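Local coordinates for protein thiazoline oxidase/subtilisin-like protease (Prochloron didemni, PDB 4H6X) that acts as a subtilisin-like protease in patellamide maturation, probably cleaving the precursor peptide and joining its ends by transamidation to close the macrocycle, at residues L13-I17 and P253-I257; D39-D43 and L106-C111; V113-I117 and P278-G282; V203-G207 and T273-A277; A306-T310 and R327-N331. One frame throughout, in Å; residues are numbered along the deposited sequence.

Contact 1: residues L13-I17 and P253-I257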
loop_
_atom_site.group_PDB
_atom_site.type_symbol
_atom_site.label_atom_id
_atom_site.label_comp_id
_atom_site.label_asym_id
_atom_site.label_seq_id
_atom_site.Cartn_x
_atom_site.Cartn_y
_atom_site.Cartn_z
ATOM N N LEU A 13 3.325 -11.975 7.479
ATOM C CA LEU A 13 2.071 -12.387 6.842
ATOM C C LEU A 13 2.171 -13.731 6.109
ATOM O O LEU A 13 1.199 -14.167 5.483
ATOM C CB LEU A 13 1.548 -11.286 5.888
ATOM C CG LEU A 13 1.238 -9.915 6.502
ATOM C CD1 LEU A 13 0.913 -8.864 5.442
ATOM C CD2 LEU A 13 0.118 -10.015 7.541
ATOM N N ASP A 14 3.336 -14.377 6.192
ATOM C CA ASP A 14 3.550 -15.688 5.556
ATOM C C ASP A 14 2.426 -16.681 5.840
ATOM O O ASP A 14 1.925 -17.338 4.920
ATOM C CB ASP A 14 4.891 -16.305 5.968
ATOM C CG ASP A 14 6.072 -15.687 5.248
ATOM O OD1 ASP A 14 5.889 -15.036 4.183
ATOM O OD2 ASP A 14 7.206 -15.863 5.746
ATOM N N GLU A 15 2.028 -16.776 7.105
ATOM C CA GLU A 15 1.004 -17.729 7.510
ATOM C C GLU A 15 -0.390 -17.303 7.084
ATOM O O GLU A 15 -1.258 -18.144 6.873
ATOM C CB GLU A 15 1.057 -17.991 9.023
ATOM C CG GLU A 15 2.302 -18.752 9.472
ATOM C CD GLU A 15 2.506 -20.057 8.714
ATOM O OE1 GLU A 15 1.558 -20.872 8.648
ATOM O OE2 GLU A 15 3.618 -20.273 8.180
ATOM N N ARG A 16 -0.598 -15.999 6.938
ATOM C CA ARG A 16 -1.905 -15.484 6.546
ATOM C C ARG A 16 -2.071 -15.430 5.027
ATOM O O ARG A 16 -3.184 -15.287 4.534
ATOM C CB ARG A 16 -2.147 -14.109 7.180
ATOM C CG ARG A 16 -2.334 -14.170 8.693
ATOM C CD ARG A 16 -2.279 -12.792 9.351
ATOM N NE ARG A 16 -3.424 -11.945 8.999
ATOM C CZ ARG A 16 -3.609 -10.700 9.439
ATOM N NH1 ARG A 16 -2.726 -10.128 10.252
ATOM N NH2 ARG A 16 -4.689 -10.024 9.063
ATOM N N ILE A 17 -0.961 -15.523 4.296
ATOM C CA ILE A 17 -0.986 -15.431 2.828
ATOM C C ILE A 17 -0.276 -16.620 2.186
ATOM O O ILE A 17 0.935 -16.587 1.962
ATOM C CB ILE A 17 -0.405 -14.095 2.290
ATOM C CG1 ILE A 17 -1.084 -12.899 2.980
ATOM C CG2 ILE A 17 -0.607 -13.998 0.788
ATOM C CD1 ILE A 17 -0.474 -11.548 2.649
ATOM N N PRO A 253 -5.362 -9.648 3.844
ATOM C CA PRO A 253 -5.265 -9.320 5.271
ATOM C C PRO A 253 -5.296 -7.800 5.500
ATOM O O PRO A 253 -4.462 -7.067 4.947
ATOM C CB PRO A 253 -3.890 -9.871 5.669
ATOM C CG PRO A 253 -3.614 -10.958 4.683
ATOM C CD PRO A 253 -4.229 -10.483 3.398
ATOM N N GLY A 254 -6.267 -7.345 6.285
ATOM C CA GLY A 254 -6.380 -5.930 6.652
ATOM C C GLY A 254 -6.441 -5.680 8.153
ATOM O O GLY A 254 -6.529 -4.532 8.597
ATOM N N GLU A 255 -6.395 -6.753 8.938
ATOM C CA GLU A 255 -6.495 -6.639 10.384
ATOM C C GLU A 255 -5.143 -6.878 11.057
ATOM O O GLU A 255 -4.468 -7.863 10.778
ATOM C CB GLU A 255 -7.557 -7.607 10.912
ATOM C CG GLU A 255 -7.807 -7.527 12.409
ATOM C CD GLU A 255 -9.001 -8.356 12.855
ATOM O OE1 GLU A 255 -9.296 -9.392 12.226
ATOM O OE2 GLU A 255 -9.646 -7.968 13.854
ATOM N N GLU A 256 -4.754 -5.966 11.947
ATOM C CA GLU A 256 -3.526 -6.134 12.738
ATOM C C GLU A 256 -2.295 -6.285 11.851
ATOM O O GLU A 256 -1.469 -7.194 12.027
ATOM C CB GLU A 256 -3.651 -7.310 13.713
ATOM C CG GLU A 256 -4.655 -7.082 14.832
ATOM C CD GLU A 256 -4.116 -6.149 15.893
ATOM O OE1 GLU A 256 -2.983 -6.388 16.367
ATOM O OE2 GLU A 256 -4.818 -5.176 16.252
ATOM N N ILE A 257 -2.194 -5.371 10.893
ATOM C CA ILE A 257 -1.055 -5.295 10.007
ATOM C C ILE A 257 0.005 -4.435 10.689
ATOM O O ILE A 257 -0.303 -3.358 11.208
ATOM C CB ILE A 257 -1.466 -4.692 8.636
ATOM C CG1 ILE A 257 -2.632 -5.484 8.004
ATOM C CG2 ILE A 257 -0.253 -4.541 7.714
ATOM C CD1 ILE A 257 -2.406 -6.983 7.868
#
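Arg16 reaches across to the turn at 253-257 and holds one carbonyl oxygen, Glu255 O, with both terminal nitrogens of its guanidinium. NH2 lies 2.8 Å from Glu255 O and arrives in the carbonyl plane on a lone pair. NH1, at 2.9 Å from the same oxygen, comes almost straight on, with a C=O...N angle of 176°. The oxygen sits only 10° out of the guanidinium plane for either bond, so it is gripped end-on at the edge of the group. A bend at chi3 (68°) in an otherwise stretched chain turns this end to the carbonyl. Glu256 O also lies near the guanidinium plane and is hydrogen-bonded by Arg269. Glu255 OE1 accepts from Val231 N, and Arg16 binds the Glu255 backbone oxygen and not its carboxylate.

The turn so gripped joins strand 249-253, an outer strand of the parallel sheet, to strand 257-259. Glu256 and Ile257 both face Leu270 there, forming a G1 beta bulge in which Glu256 has a positive phi.

Packing completes the join. Pro253 CB lies over one face of the guanidinium, 3.5 Å from Arg16 NH2, while Pro253 CG, farther round the ring, makes an apolar contact with Ile17 CG1 at 3.6 Å. Leu13 and Ile257 cross at about a right angle, their CD2 and CD1 methyls 4.0 Å apart. A leucine in place of Arg16 would probably leave Glu255 O without either of these donors and uncover the Pro253 CB it now overlies. Val279, on helix 273-293, packs against both Leu13 and Ile17.

Contact 2: residues D39-D43 and L106-C111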
loop_
_atom_site.group_PDB
_atom_site.type_symbol
_atom_site.label_atom_id
_atom_site.label_comp_id
_atom_site.label_asym_id
_atom_site.label_seq_id
_atom_site.Cartn_x
_atom_site.Cartn_y
_atom_site.Cartn_z
ATOM N N ASP A 39 -0.377 9.637 -0.883
ATOM C CA ASP A 39 -0.788 9.536 0.519
ATOM C C ASP A 39 -0.174 10.739 1.234
ATOM O O ASP A 39 0.141 11.740 0.583
ATOM C CB ASP A 39 -0.276 8.202 1.108
ATOM C CG ASP A 39 -1.021 7.769 2.380
ATOM O OD1 ASP A 39 -1.546 8.625 3.135
ATOM O OD2 ASP A 39 -1.034 6.551 2.654
ATOM N N GLY A 40 0.004 10.649 2.548
ATOM C CA GLY A 40 0.682 11.717 3.311
ATOM C C GLY A 40 2.196 11.683 3.175
ATOM O O GLY A 40 2.752 11.036 2.274
ATOM N N ASP A 41 2.862 12.382 4.090
ATOM C CA ASP A 41 4.300 12.544 4.081
ATOM C C ASP A 41 4.929 11.594 5.116
ATOM O O ASP A 41 4.804 11.824 6.318
ATOM C CB ASP A 41 4.650 14.009 4.401
ATOM C CG ASP A 41 6.117 14.324 4.204
ATOM O OD1 ASP A 41 6.874 13.453 3.759
ATOM O OD2 ASP A 41 6.523 15.467 4.495
ATOM N N PRO A 42 5.612 10.535 4.646
ATOM C CA PRO A 42 6.198 9.530 5.522
ATOM C C PRO A 42 7.531 9.988 6.113
ATOM O O PRO A 42 8.158 10.931 5.615
ATOM C CB PRO A 42 6.439 8.355 4.572
ATOM C CG PRO A 42 6.787 9.021 3.299
ATOM C CD PRO A 42 5.895 10.242 3.231
ATOM N N ASP A 43 7.960 9.292 7.158
ATOM C CA ASP A 43 9.140 9.690 7.927
ATOM C C ASP A 43 10.323 8.844 7.473
ATOM O O ASP A 43 10.459 7.696 7.869
ATOM C CB ASP A 43 8.843 9.519 9.425
ATOM C CG ASP A 43 10.029 9.881 10.332
ATOM O OD1 ASP A 43 11.105 10.284 9.836
ATOM O OD2 ASP A 43 9.866 9.743 11.562
ATOM N N LEU A 106 -3.011 11.496 8.094
ATOM C CA LEU A 106 -2.506 11.227 6.733
ATOM C C LEU A 106 -1.030 10.860 6.707
ATOM O O LEU A 106 -0.624 9.932 5.991
ATOM C CB LEU A 106 -2.751 12.430 5.811
ATOM C CG LEU A 106 -2.932 12.077 4.330
ATOM C CD1 LEU A 106 -4.254 11.357 4.113
ATOM C CD2 LEU A 106 -2.848 13.323 3.454
ATOM N N ASN A 107 -0.213 11.586 7.471
ATOM C CA ASN A 107 1.227 11.318 7.464
ATOM C C ASN A 107 1.548 10.021 8.180
ATOM O O ASN A 107 2.436 9.266 7.760
ATOM C CB ASN A 107 2.008 12.472 8.084
ATOM C CG ASN A 107 1.854 13.758 7.303
ATOM O OD1 ASN A 107 1.489 13.744 6.124
ATOM N ND2 ASN A 107 2.135 14.888 7.957
ATOM N N ASP A 108 0.805 9.764 9.256
ATOM C CA ASP A 108 0.947 8.521 10.001
ATOM C C ASP A 108 0.610 7.336 9.075
ATOM O O ASP A 108 1.324 6.335 9.039
ATOM C CB ASP A 108 0.009 8.535 11.213
ATOM C CG ASP A 108 0.035 7.240 11.986
ATOM O OD1 ASP A 108 0.937 7.088 12.827
ATOM O OD2 ASP A 108 -0.848 6.384 11.758
ATOM N N HIS A 109 -0.482 7.486 8.331
ATOM C CA HIS A 109 -0.957 6.469 7.391
ATOM C C HIS A 109 0.097 6.194 6.302
ATOM O O HIS A 109 0.392 5.040 5.970
ATOM C CB HIS A 109 -2.281 6.953 6.796
ATOM C CG HIS A 109 -2.980 5.936 5.963
ATOM N ND1 HIS A 109 -2.731 5.782 4.615
ATOM C CD2 HIS A 109 -3.941 5.037 6.276
ATOM C CE1 HIS A 109 -3.496 4.816 4.138
ATOM N NE2 HIS A 109 -4.234 4.346 5.129
ATOM N N ALA A 110 0.690 7.265 5.780
ATOM C CA ALA A 110 1.776 7.181 4.822
ATOM C C ALA A 110 2.967 6.388 5.357
ATOM O O ALA A 110 3.546 5.597 4.623
ATOM C CB ALA A 110 2.226 8.576 4.400
ATOM N N CYS A 111 3.341 6.605 6.622
ATOM C CA CYS A 111 4.479 5.851 7.190
ATOM C C CYS A 111 4.176 4.372 7.207
ATOM O O CYS A 111 5.031 3.556 6.881
ATOM C CB CYS A 111 4.813 6.271 8.621
ATOM S SG CYS A 111 5.542 7.908 8.790
#
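His109 ND1 donates to Asp39 OD2 over 2.7 Å, on the syn lone pair of the carboxylate. The oxygen lies 6° from the imidazole plane, at the ring edge, although carboxylate and ring are turned 49° against each other. ND1 to Asp39 OD1 is a weak second bond; OD1 is also met by Gly40 N at 2.6 Å, so both oxygens have a donor. A second link is made two residues earlier on the helix: Asp41 N points at Asn107 OD1 (2.8 Å, 175° at the hydrogen) from above the amide carbonyl plane.

The packing is close: Ala110 CB presses on the peptide of Gly40, 3.3 Å from Gly40 O, and Gly40 CA makes a CH...O contact with Leu106 O, where a CB on Gly40 would clash. Farther along, Cys111 SG lies 3.7 Å from Pro42 CA. An alanine in place of Asp39 would probably leave His109 ND1 without its acceptor and the imidazole less restrained in its rotation.

Through its other nitrogen, NE2, His109 is hydrogen-bonded to Ser274 OG. With aspartate at the end of strand 34-39, histidine on helix 101-118 and serine later in the chain, the geometry and order match the Asp-His-Ser catalytic triad of subtilases.

Contact 3: residues V113-I117 and P278-G282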
loop_
_atom_site.group_PDB
_atom_site.type_symbol
_atom_site.label_atom_id
_atom_site.label_comp_id
_atom_site.label_asym_id
_atom_site.label_seq_id
_atom_site.Cartn_x
_atom_site.Cartn_y
_atom_site.Cartn_z
ATOM N N VAL A 113 1.708 2.592 5.502
ATOM C CA VAL A 113 1.529 2.056 4.141
ATOM C C VAL A 113 2.876 1.866 3.448
ATOM O O VAL A 113 3.135 0.812 2.910
ATOM C CB VAL A 113 0.580 2.968 3.317
ATOM C CG1 VAL A 113 0.740 2.757 1.814
ATOM C CG2 VAL A 113 -0.850 2.707 3.739
ATOM N N THR A 114 3.747 2.869 3.512
ATOM C CA THR A 114 5.033 2.803 2.819
ATOM C C THR A 114 5.922 1.691 3.394
ATOM O O THR A 114 6.554 0.945 2.638
ATOM C CB THR A 114 5.748 4.169 2.836
ATOM O OG1 THR A 114 4.873 5.167 2.279
ATOM C CG2 THR A 114 7.026 4.125 2.033
ATOM N N SER A 115 5.951 1.578 4.721
ATOM C CA SER A 115 6.717 0.509 5.382
ATOM C C SER A 115 6.178 -0.888 5.032
ATOM O O SER A 115 6.954 -1.840 4.872
ATOM C CB SER A 115 6.756 0.728 6.908
ATOM O OG SER A 115 5.485 0.469 7.513
ATOM N N THR A 116 4.858 -1.005 4.898
ATOM C CA THR A 116 4.228 -2.284 4.502
ATOM C C THR A 116 4.689 -2.741 3.117
ATOM O O THR A 116 4.840 -3.940 2.845
ATOM C CB THR A 116 2.686 -2.177 4.549
ATOM O OG1 THR A 116 2.284 -2.017 5.917
ATOM C CG2 THR A 116 2.006 -3.433 3.978
ATOM N N ILE A 117 4.897 -1.771 2.239
ATOM C CA ILE A 117 5.291 -2.052 0.880
ATOM C C ILE A 117 6.797 -2.280 0.795
ATOM O O ILE A 117 7.253 -3.222 0.134
ATOM C CB ILE A 117 4.815 -0.930 -0.083
ATOM C CG1 ILE A 117 3.273 -0.942 -0.163
ATOM C CG2 ILE A 117 5.443 -1.112 -1.455
ATOM C CD1 ILE A 117 2.645 0.288 -0.806
ATOM N N PRO A 278 -2.093 -1.877 0.647
ATOM C CA PRO A 278 -0.646 -1.938 0.405
ATOM C C PRO A 278 -0.102 -3.354 0.308
ATOM O O PRO A 278 0.899 -3.568 -0.381
ATOM C CB PRO A 278 -0.016 -1.224 1.616
ATOM C CG PRO A 278 -1.114 -0.928 2.564
ATOM C CD PRO A 278 -2.428 -1.102 1.856
ATOM N N VAL A 279 -0.728 -4.305 0.999
ATOM C CA VAL A 279 -0.318 -5.710 0.880
ATOM C C VAL A 279 -0.445 -6.126 -0.612
ATOM O O VAL A 279 0.465 -6.723 -1.176
ATOM C CB VAL A 279 -1.134 -6.635 1.827
ATOM C CG1 VAL A 279 -0.754 -8.094 1.626
ATOM C CG2 VAL A 279 -0.916 -6.262 3.298
ATOM N N MET A 280 -1.559 -5.759 -1.250
ATOM C CA MET A 280 -1.819 -6.118 -2.657
ATOM C C MET A 280 -0.937 -5.344 -3.623
ATOM O O MET A 280 -0.533 -5.871 -4.658
ATOM C CB MET A 280 -3.302 -5.924 -3.008
ATOM C CG MET A 280 -4.229 -6.931 -2.339
ATOM S SD MET A 280 -3.769 -8.654 -2.690
ATOM C CE MET A 280 -2.831 -9.025 -1.222
ATOM N N THR A 281 -0.631 -4.092 -3.280
ATOM C CA THR A 281 0.325 -3.327 -4.044
ATOM C C THR A 281 1.697 -4.028 -4.016
ATOM O O THR A 281 2.356 -4.157 -5.048
ATOM C CB THR A 281 0.407 -1.865 -3.538
ATOM O OG1 THR A 281 -0.777 -1.157 -3.941
ATOM C CG2 THR A 281 1.622 -1.157 -4.104
ATOM N N GLY A 282 2.110 -4.492 -2.845
ATOM C CA GLY A 282 3.390 -5.211 -2.716
ATOM C C GLY A 282 3.395 -6.517 -3.509
ATOM O O GLY A 282 4.358 -6.828 -4.212
#
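Pro278 packs against Val113, Thr116 and Ile117 in a helix-to-helix contact made almost entirely through carbon atoms at the heart of the protein, its centre about 3 Å from the centre of the chain. The local axes of 113-117 and 278-282 approach to 8.8 Å and run in the same general direction, with a signed crossing angle of -34°. No hydrogen bond spans the interface.

The proline ring is the main projection. Its CG meets Val113 CG2 at 3.8 Å, its CB meets Thr116 CG2 at 3.8 Å, and Ile117 CG1 crosses it at about a right angle, 3.7 Å from Pro278 CB and 3.5 Å from the carbonyl oxygen Pro278 O. Thr116 can offer a methyl because its CG2 stands opposite the backbone N and its hydroxyl is turned back along its own helix to His112 O (chi1 -67°).

Pro278 closes the sequence Thr-Ser-Met-Ala-Ala-Pro that opens helix 273-293, the subtilase signature around the probable nucleophile Ser274. Lacking an N-H for the preceding turn, it kinks the helix exactly where it leans on helix 101-118, which carries His109.

One turn later, Ile117 CD1 reaches Thr281 CG2 at 3.7 Å. Gly282 adds no side chain, and its CA comes 5.2 Å from Ile117 CA, the nearest pairing of the two backbones. Thr281 and Ile117 both also rest on Ile35 of strand 34-39, and Val113 and Pro278 on His172 of strand 170-173.

Contact 4: residues V203-G207 and T273-A277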
loop_
_atom_site.group_PDB
_atom_site.type_symbol
_atom_site.label_atom_id
_atom_site.label_comp_id
_atom_site.label_asym_id
_atom_site.label_seq_id
_atom_site.Cartn_x
_atom_site.Cartn_y
_atom_site.Cartn_z
ATOM N N VAL A 203 -4.102 0.791 -7.508
ATOM C CA VAL A 203 -4.573 0.033 -6.335
ATOM C C VAL A 203 -5.189 0.995 -5.331
ATOM O O VAL A 203 -4.613 2.048 -5.002
ATOM C CB VAL A 203 -3.450 -0.810 -5.659
ATOM C CG1 VAL A 203 -4.021 -1.673 -4.534
ATOM C CG2 VAL A 203 -2.742 -1.711 -6.669
ATOM N N SER A 204 -6.367 0.626 -4.852
ATOM C CA SER A 204 -7.119 1.464 -3.964
ATOM C C SER A 204 -7.928 0.565 -3.026
ATOM O O SER A 204 -8.350 -0.517 -3.424
ATOM C CB SER A 204 -8.016 2.392 -4.795
ATOM O OG SER A 204 -9.017 2.988 -4.015
ATOM N N PRO A 205 -8.104 0.990 -1.760
ATOM C CA PRO A 205 -8.940 0.249 -0.814
ATOM C C PRO A 205 -10.406 0.479 -1.114
ATOM O O PRO A 205 -10.749 1.489 -1.705
ATOM C CB PRO A 205 -8.583 0.881 0.535
ATOM C CG PRO A 205 -8.129 2.266 0.210
ATOM C CD PRO A 205 -7.474 2.173 -1.137
ATOM N N THR A 206 -11.271 -0.440 -0.714
ATOM C CA THR A 206 -12.711 -0.218 -0.896
ATOM C C THR A 206 -13.307 0.817 0.071
ATOM O O THR A 206 -14.316 1.438 -0.243
ATOM C CB THR A 206 -13.520 -1.524 -0.807
ATOM O OG1 THR A 206 -13.208 -2.189 0.422
ATOM C CG2 THR A 206 -13.207 -2.429 -1.998
ATOM N N GLY A 207 -12.686 0.996 1.239
ATOM C CA GLY A 207 -13.159 1.966 2.238
ATOM C C GLY A 207 -13.743 1.359 3.508
ATOM O O GLY A 207 -14.295 0.250 3.495
ATOM N N THR A 273 -9.331 -1.316 5.459
ATOM C CA THR A 273 -9.140 -1.693 4.054
ATOM C C THR A 273 -7.903 -1.042 3.466
ATOM O O THR A 273 -7.277 -1.611 2.581
ATOM C CB THR A 273 -10.334 -1.348 3.136
ATOM O OG1 THR A 273 -10.638 0.056 3.221
ATOM C CG2 THR A 273 -11.548 -2.195 3.474
ATOM N N SER A 274 -7.554 0.150 3.966
ATOM C CA SER A 274 -6.351 0.831 3.508
ATOM C C SER A 274 -5.076 0.249 4.123
ATOM O O SER A 274 -3.976 0.658 3.763
ATOM C CB SER A 274 -6.454 2.346 3.727
ATOM O OG SER A 274 -6.234 2.687 5.072
ATOM N N MET A 275 -5.237 -0.715 5.035
ATOM C CA MET A 275 -4.127 -1.540 5.532
ATOM C C MET A 275 -3.950 -2.770 4.629
ATOM O O MET A 275 -2.842 -3.267 4.441
ATOM C CB MET A 275 -4.391 -1.987 6.975
ATOM C CG MET A 275 -4.452 -0.862 8.001
ATOM S SD MET A 275 -2.885 0.008 8.010
ATOM C CE MET A 275 -3.351 1.539 7.197
ATOM N N ALA A 276 -5.052 -3.246 4.063
ATOM C CA ALA A 276 -5.024 -4.386 3.144
ATOM C C ALA A 276 -4.522 -4.006 1.745
ATOM O O ALA A 276 -3.822 -4.786 1.122
ATOM C CB ALA A 276 -6.404 -5.033 3.061
ATOM N N ALA A 277 -4.881 -2.820 1.253
ATOM C CA ALA A 277 -4.423 -2.353 -0.091
ATOM C C ALA A 277 -2.906 -2.390 -0.311
ATOM O O ALA A 277 -2.468 -2.883 -1.340
ATOM C CB ALA A 277 -4.988 -0.962 -0.418
#
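Pro205 lays its ring across the first turn of helix 273-293, each carbon meeting a different part of it. CB lies 3.5 Å from Thr273 OG1 and equally near Thr273 O. CG is next to Ser274 CB, at 3.9 Å, and CD, next round the ring, touches the methyl of Ala277 at 4.1 Å. Prolyl carbons thus span Thr273, Ser274 and Ala277, which come to one side of the helix.

The polar link is made just beyond the end of the strand. Gly207 N donates to Thr273 OG1 over 3.0 Å, with a rather bent angle of 136° at the hydrogen. Thr273 puts this hydroxyl between its own N and carbonyl carbon (chi1 56°), which turns it to the Gly207 peptide and leaves CG2 to meet Thr206 OG1 at 3.5 Å; the two threonine side chains cross at about a right angle. Gly207 has a positive phi, at which a CB would press on the preceding carbonyl oxygen.

At the other end, Val203 CG1 approaches Ala277 O at 3.8 Å. Of the Ser274 side chain, CB packs here, while OG is hydrogen-bonded to His109 NE2, consistent with a subtilase triad serine at the start of the helix.

Strand 203-205 and the helix segment run nearly antiparallel, 158° between their directions, with axes 7.0 Å apart. The strand lies within the parallel sheet between strands 170-173 and 224-229, and the helix lies over all three: Ala277 meets His172, Ala276 meets Val226 and Thr273 meets Ala228.

Contact 5: residues A306-T310 and R327-N331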
loop_
_atom_site.group_PDB
_atom_site.type_symbol
_atom_site.label_atom_id
_atom_site.label_comp_id
_atom_site.label_asym_id
_atom_site.label_seq_id
_atom_site.Cartn_x
_atom_site.Cartn_y
_atom_site.Cartn_z
ATOM N N ALA A 306 -4.894 -12.009 -13.434
ATOM C CA ALA A 306 -4.418 -13.238 -12.784
ATOM C C ALA A 306 -4.817 -13.295 -11.316
ATOM O O ALA A 306 -5.267 -14.345 -10.845
ATOM C CB ALA A 306 -2.913 -13.408 -12.919
ATOM N N LEU A 307 -4.662 -12.168 -10.608
ATOM C CA LEU A 307 -5.080 -12.064 -9.215
ATOM C C LEU A 307 -6.589 -12.185 -9.053
ATOM O O LEU A 307 -7.066 -12.913 -8.171
ATOM C CB LEU A 307 -4.566 -10.763 -8.558
ATOM C CG LEU A 307 -3.056 -10.663 -8.338
ATOM C CD1 LEU A 307 -2.643 -9.235 -7.993
ATOM C CD2 LEU A 307 -2.594 -11.663 -7.279
ATOM N N LEU A 308 -7.351 -11.490 -9.895
ATOM C CA LEU A 308 -8.809 -11.556 -9.768
ATOM C C LEU A 308 -9.390 -12.929 -10.153
ATOM O O LEU A 308 -10.250 -13.452 -9.441
ATOM C CB LEU A 308 -9.500 -10.425 -10.543
ATOM C CG LEU A 308 -9.219 -8.997 -10.039
ATOM C CD1 LEU A 308 -9.678 -7.995 -11.085
ATOM C CD2 LEU A 308 -9.893 -8.719 -8.694
ATOM N N LYS A 309 -8.912 -13.495 -11.262
ATOM C CA LYS A 309 -9.404 -14.788 -11.765
ATOM C C LYS A 309 -9.141 -15.947 -10.817
ATOM O O LYS A 309 -9.915 -16.897 -10.769
ATOM C CB LYS A 309 -8.779 -15.111 -13.135
ATOM C CG LYS A 309 -9.372 -14.304 -14.282
ATOM C CD LYS A 309 -10.867 -14.562 -14.442
ATOM C CE LYS A 309 -11.303 -14.376 -15.893
ATOM N NZ LYS A 309 -12.769 -14.578 -16.061
ATOM N N THR A 310 -8.051 -15.864 -10.056
ATOM C CA THR A 310 -7.674 -16.961 -9.162
ATOM C C THR A 310 -8.088 -16.688 -7.722
ATOM O O THR A 310 -7.867 -17.529 -6.834
ATOM C CB THR A 310 -6.166 -17.218 -9.206
ATOM O OG1 THR A 310 -5.478 -16.068 -8.697
ATOM C CG2 THR A 310 -5.717 -17.507 -10.640
ATOM N N ARG A 327 -14.158 -10.518 -5.230
ATOM C CA ARG A 327 -13.839 -11.647 -6.110
ATOM C C ARG A 327 -13.268 -12.841 -5.327
ATOM O O ARG A 327 -13.170 -13.957 -5.860
ATOM C CB ARG A 327 -12.891 -11.223 -7.240
ATOM C CG ARG A 327 -12.864 -12.167 -8.427
ATOM C CD ARG A 327 -14.121 -12.070 -9.287
ATOM N NE ARG A 327 -14.046 -10.967 -10.234
ATOM C CZ ARG A 327 -13.473 -11.031 -11.435
ATOM N NH1 ARG A 327 -12.913 -12.159 -11.870
ATOM N NH2 ARG A 327 -13.466 -9.955 -12.209
ATOM N N GLY A 328 -12.902 -12.604 -4.066
ATOM C CA GLY A 328 -12.333 -13.645 -3.207
ATOM C C GLY A 328 -11.068 -13.193 -2.503
ATOM O O GLY A 328 -10.653 -12.030 -2.628
ATOM N N PHE A 329 -10.448 -14.118 -1.777
ATOM C CA PHE A 329 -9.204 -13.851 -1.054
ATOM C C PHE A 329 -8.002 -14.085 -1.966
ATOM O O PHE A 329 -8.005 -15.021 -2.770
ATOM C CB PHE A 329 -9.125 -14.743 0.195
ATOM C CG PHE A 329 -7.921 -14.480 1.059
ATOM C CD1 PHE A 329 -7.920 -13.428 1.976
ATOM C CD2 PHE A 329 -6.791 -15.275 0.956
ATOM C CE1 PHE A 329 -6.809 -13.186 2.773
ATOM C CE2 PHE A 329 -5.673 -15.033 1.751
ATOM C CZ PHE A 329 -5.686 -13.988 2.659
ATOM N N VAL A 330 -6.973 -13.243 -1.827
ATOM C CA VAL A 330 -5.759 -13.324 -2.648
ATOM C C VAL A 330 -5.216 -14.753 -2.710
ATOM O O VAL A 330 -5.116 -15.434 -1.678
ATOM C CB VAL A 330 -4.669 -12.321 -2.170
ATOM C CG1 VAL A 330 -4.270 -12.578 -0.723
ATOM C CG2 VAL A 330 -3.443 -12.338 -3.078
ATOM N N ASN A 331 -4.862 -15.183 -3.919
ATOM C CA ASN A 331 -4.379 -16.539 -4.172
ATOM C C ASN A 331 -3.096 -16.471 -4.977
ATOM O O ASN A 331 -3.095 -16.683 -6.191
ATOM C CB ASN A 331 -5.467 -17.351 -4.911
ATOM C CG ASN A 331 -5.060 -18.795 -5.204
ATOM O OD1 ASN A 331 -4.028 -19.275 -4.742
ATOM N ND2 ASN A 331 -5.875 -19.485 -6.005
HETATM O O HOH W 1 -5.390 -14.375 -6.536
HETATM O O HOH W 2 -10.056 -16.755 -4.279
#
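Arg327 runs along the last turn of helix 300-309, and most of its side chain meets Leu308 or Lys309. CB is 4.2 Å from Leu308 CD2. CG, placed opposite the backbone N (chi1 -161°), comes tight against Leu308 O at 3.1 Å. CD stays beside that oxygen, and the bends at chi2 and chi3 then fold the chain back so that the guanidinium covers Leu308: Leu308 CB stands 4.0 Å above its plane, offset to the rim. NE is hydrogen-bonded outside the two segments. At the tip, Lys309 CD lies at the guanidinium edge, 4.1 Å from Arg327 NH1, while NH2 is hydrogen-bonded to Lys247 O. The nearby ammonium of Lys309 carries a like charge, which may disfavour closer approach.

The polar join is farther along. Asn331 ND2 donates to Thr310 O over 2.9 Å at 154°, with the oxygen close to the amide plane and the donor tilted from the carbonyl plane of Thr310. Thr310 OG1 gives its hydrogen to Ala306 O one turn back, 2.8 Å, and accepts from a water. That water also donates to Leu307 O and accepts from Asn331 N, so it ties the helix end to the incoming chain. A second water hydrogen-bonds to Phe329 O and, weakly, to Thr310 O. Deeper in, Leu307 CD2 and Val330 CG2 meet at 4.3 Å.

The other end of the Asn331 amide serves helix 332-340: OD1 accepts from Gly334 N. Asn331 is therefore an N-cap residue whose side chain caps the start of helix 332-340 and, through ND2, bonds to Thr310, just after helix 300-309.

How the contacts relate
From the N terminus, 13-17 opens contact 1, which closes only at 253-257, binding the loop before helix 20-26 to the turn after outer strand 249-253 of the parallel sheet. Contact 2 nests inside that span and ties the end of strand 34-39 and the loop after it to helix 101-118. The same helix goes on into contact 3, whose second segment lies beyond 253-257, so contacts 1 and 3 cross; contacts 1 and 4 cross likewise. Contact 4 nests within contact 3 and uses the start of helix 273-293, where Ser274 meets His109 of contact 2. Contact 5 follows in series as a short C-terminal closure. It still touches contact 1 through Phe329 and contact 3 through Val330 against Met280.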